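Local coordinates for methyltransferase domain-containing protein (Serratia marcescens, PDB 7CLU), which probably transfers a methyl group from S-adenosyl-L-methionine to a hydroxyl oxygen of an intermediate in the biosynthesis of prodigiosin, at residues Pro105-Leu110 with Leu291-Leu296. Numbering follows the deposited sequence.
Sequences PLWGEL and LSLNML
Trp107 and Asn294 bring the two backbones nearest, CA to CA 7.6 Å, where the chain leaves helix 93-107 through a type I beta turn from Trp107 to Leu110 and passes helix 286-298. The gap is bridged by the indole. Its NE1 donates to Asn294 OD1 at 2.9 Å, with an N-H...O angle of 170°; the acceptor lies almost in the ring plane, and the proton meets a lone pair in the carbonyl plane. Ring and amide are also nearly coplanar, 18° apart. This bond should limit rotation of the indole and of the carboxamide. With Asn294 CG anti to the backbone N (chi1 -171°), the amide oxygen reaches NE1, while Asn294 CB lies in the ring plane at the edge, 3.8 Å from Trp107 CZ2. The benzo end reaches the preceding residue: Trp107 CH2 packs obliquely on Leu293 CB at 3.4 Å. In this class of SAM-dependent O-methyltransferase an N-terminal dimerisation domain accompanies a Rossmann-like domain, and here the dimerisation region of the second subunit packs against the contact: its Phe16 stacks on the indole and also packs on Asn294, and its Phe15 meets the indole edge-to-face. The Asn294 side chain is about 8 Å from that of His247, the predicted proton acceptor, which places Asn294 near the probable active site. At the end of the turn, where helix 110-116 starts, Leu110 extends its CD1 methyl to Leu293 CD2 at 4.1 Å and, more loosely, to Leu296 CD2 at 4.4 Å; Val297 adds to this apolar patch by touching both Trp107 and Leu110.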
ATOM      1  N   PRO A 105      -5.848  -6.598   5.712  1.00 24.31           N
ATOM      2  CA  PRO A 105      -6.422  -7.913   5.375  1.00 27.54           C
ATOM      3  C   PRO A 105      -7.610  -7.820   4.428  1.00 24.37           C
ATOM      4  O   PRO A 105      -7.713  -8.624   3.497  1.00 25.25           O
ATOM      5  CB  PRO A 105      -6.819  -8.491   6.742  1.00 26.92           C
ATOM      6  CG  PRO A 105      -6.011  -7.756   7.722  1.00 32.19           C
ATOM      7  CD  PRO A 105      -5.805  -6.384   7.171  1.00 23.86           C
ATOM      8  N   LEU A 106      -8.496  -6.843   4.625  1.00 22.62           N
ATOM      9  CA  LEU A 106      -9.690  -6.737   3.785  1.00 22.02           C
ATOM     10  C   LEU A 106      -9.333  -6.374   2.349  1.00 25.01           C
ATOM     11  O   LEU A 106      -9.900  -6.930   1.404  1.00 23.60           O
ATOM     12  CB  LEU A 106     -10.639  -5.691   4.366  1.00 23.46           C
ATOM     13  CG  LEU A 106     -11.334  -6.063   5.668  1.00 25.51           C
ATOM     14  CD1 LEU A 106     -11.941  -4.809   6.273  1.00 23.52           C
ATOM     15  CD2 LEU A 106     -12.414  -7.133   5.384  1.00 25.80           C
ATOM     16  N   TRP A 107      -8.395  -5.439   2.152  1.00 21.56           N
ATOM     17  CA  TRP A 107      -8.025  -5.104   0.784  1.00 22.12           C
ATOM     18  C   TRP A 107      -7.335  -6.254   0.075  1.00 20.89           C
ATOM     19  O   TRP A 107      -7.273  -6.255  -1.159  1.00 21.45           O
ATOM     20  CB  TRP A 107      -7.120  -3.873   0.738  1.00 21.33           C
ATOM     21  CG  TRP A 107      -7.870  -2.576   0.814  1.00 21.27           C
ATOM     22  CD1 TRP A 107      -8.449  -2.029   1.924  1.00 20.20           C
ATOM     23  CD2 TRP A 107      -8.080  -1.641  -0.255  1.00 22.16           C
ATOM     24  NE1 TRP A 107      -9.018  -0.814   1.607  1.00 22.57           N
ATOM     25  CE2 TRP A 107      -8.809  -0.556   0.276  1.00 24.24           C
ATOM     26  CE3 TRP A 107      -7.740  -1.627  -1.618  1.00 20.43           C
ATOM     27  CZ2 TRP A 107      -9.188   0.550  -0.505  1.00 24.87           C
ATOM     28  CZ3 TRP A 107      -8.129  -0.541  -2.394  1.00 23.39           C
ATOM     29  CH2 TRP A 107      -8.834   0.542  -1.829  1.00 19.73           C
ATOM     30  N   GLY A 108      -6.805  -7.220   0.818  1.00 22.09           N
ATOM     31  CA  GLY A 108      -6.297  -8.420   0.180  1.00 28.49           C
ATOM     32  C   GLY A 108      -7.351  -9.092  -0.676  1.00 27.43           C
ATOM     33  O   GLY A 108      -7.032  -9.703  -1.693  1.00 28.11           O
ATOM     34  N   GLU A 109      -8.622  -8.929  -0.311  1.00 26.96           N
ATOM     35  CA  GLU A 109      -9.743  -9.534  -1.021  1.00 30.95           C
ATOM     36  C   GLU A 109     -10.570  -8.497  -1.784  1.00 31.10           C
ATOM     37  O   GLU A 109     -11.781  -8.669  -1.962  1.00 25.66           O
ATOM     38  CB  GLU A 109     -10.619 -10.315  -0.037  1.00 27.91           C
ATOM     39  CG  GLU A 109      -9.875 -11.423   0.710  1.00 27.19           C
ATOM     40  CD  GLU A 109      -9.417 -12.544  -0.220  1.00 33.54           C
ATOM     41  OE1 GLU A 109     -10.266 -13.096  -0.943  1.00 29.87           O
ATOM     42  OE2 GLU A 109      -8.204 -12.851  -0.255  1.00 40.88           O
ATOM     43  N   LEU A 110      -9.926  -7.410  -2.234  1.00 25.00           N
ATOM     44  CA  LEU A 110     -10.631  -6.411  -3.033  1.00 28.57           C
ATOM     45  C   LEU A 110     -11.293  -7.036  -4.259  1.00 25.79           C
ATOM     46  O   LEU A 110     -12.414  -6.652  -4.628  1.00 23.32           O
ATOM     47  CB  LEU A 110      -9.676  -5.296  -3.462  1.00 25.06           C
ATOM     48  CG  LEU A 110     -10.289  -4.248  -4.411  1.00 23.99           C
ATOM     49  CD1 LEU A 110     -11.410  -3.483  -3.713  1.00 20.97           C
ATOM     50  CD2 LEU A 110      -9.226  -3.287  -4.941  1.00 23.87           C
ATOM     51  N   LEU A 291     -10.941   5.908  -1.112  1.00 24.21           N
ATOM     52  CA  LEU A 291     -11.721   5.793   0.108  1.00 23.35           C
ATOM     53  C   LEU A 291     -13.041   5.081  -0.162  1.00 22.28           C
ATOM     54  O   LEU A 291     -13.528   4.322   0.683  1.00 23.55           O
ATOM     55  CB  LEU A 291     -11.973   7.171   0.718  1.00 25.56           C
ATOM     56  CG  LEU A 291     -12.499   7.038   2.148  1.00 30.74           C
ATOM     57  CD1 LEU A 291     -11.462   6.288   2.989  1.00 29.20           C
ATOM     58  CD2 LEU A 291     -12.886   8.394   2.771  1.00 29.87           C
ATOM     59  N   SER A 292     -13.623   5.308  -1.344  1.00 22.44           N
ATOM     60  CA  SER A 292     -14.834   4.597  -1.742  1.00 23.32           C
ATOM     61  C   SER A 292     -14.609   3.091  -1.747  1.00 26.22           C
ATOM     62  O   SER A 292     -15.438   2.323  -1.234  1.00 22.09           O
ATOM     63  CB  SER A 292     -15.284   5.080  -3.120  1.00 25.05           C
ATOM     64  OG  SER A 292     -16.657   4.829  -3.333  1.00 22.60           O
ATOM     65  N   LEU A 293     -13.486   2.647  -2.332  1.00 22.05           N
ATOM     66  CA  LEU A 293     -13.155   1.227  -2.325  1.00 22.53           C
ATOM     67  C   LEU A 293     -12.940   0.716  -0.902  1.00 22.04           C
ATOM     68  O   LEU A 293     -13.289  -0.427  -0.585  1.00 26.29           O
ATOM     69  CB  LEU A 293     -11.907   0.982  -3.175  1.00 23.45           C
ATOM     70  CG  LEU A 293     -12.059   1.030  -4.698  1.00 26.97           C
ATOM     71  CD1 LEU A 293     -10.711   0.752  -5.408  1.00 19.69           C
ATOM     72  CD2 LEU A 293     -13.115   0.011  -5.153  1.00 25.35           C
ATOM     73  N   ASN A 294     -12.347   1.547  -0.033  1.00 22.75           N
ATOM     74  CA  ASN A 294     -12.204   1.170   1.369  1.00 22.54           C
ATOM     75  C   ASN A 294     -13.570   0.972   2.020  1.00 24.19           C
ATOM     76  O   ASN A 294     -13.749   0.061   2.833  1.00 21.22           O
ATOM     77  CB  ASN A 294     -11.387   2.217   2.128  1.00 22.00           C
ATOM     78  CG  ASN A 294     -11.022   1.768   3.539  1.00 25.35           C
ATOM     79  OD1 ASN A 294     -10.215   0.869   3.712  1.00 26.28           O
ATOM     80  ND2 ASN A 294     -11.602   2.413   4.552  1.00 24.76           N
ATOM     81  N   MET A 295     -14.547   1.803   1.661  1.00 21.70           N
ATOM     82  CA  MET A 295     -15.896   1.599   2.178  1.00 23.67           C
ATOM     83  C   MET A 295     -16.488   0.296   1.656  1.00 23.36           C
ATOM     84  O   MET A 295     -17.208  -0.399   2.382  1.00 26.88           O
ATOM     85  CB  MET A 295     -16.790   2.775   1.795  1.00 23.80           C
ATOM     86  CG  MET A 295     -16.243   4.110   2.171  1.00 28.95           C
ATOM     87  SD  MET A 295     -15.451   4.078   3.785  0.63 35.01           S
ATOM     88  CE  MET A 295     -16.883   3.953   4.785  1.00 24.78           C
ATOM     89  N   LEU A 296     -16.189  -0.040   0.396  1.00 20.89           N
ATOM     90  CA  LEU A 296     -16.700  -1.262  -0.205  1.00 23.52           C
ATOM     91  C   LEU A 296     -16.226  -2.493   0.556  1.00 26.40           C
ATOM     92  O   LEU A 296     -17.026  -3.382   0.878  1.00 21.94           O
ATOM     93  CB  LEU A 296     -16.264  -1.335  -1.672  1.00 28.54           C
ATOM     94  CG  LEU A 296     -16.417  -2.674  -2.383  1.00 27.03           C
ATOM     95  CD1 LEU A 296     -17.908  -3.014  -2.501  1.00 24.46           C
ATOM     96  CD2 LEU A 296     -15.763  -2.620  -3.767  1.00 26.46           C
TER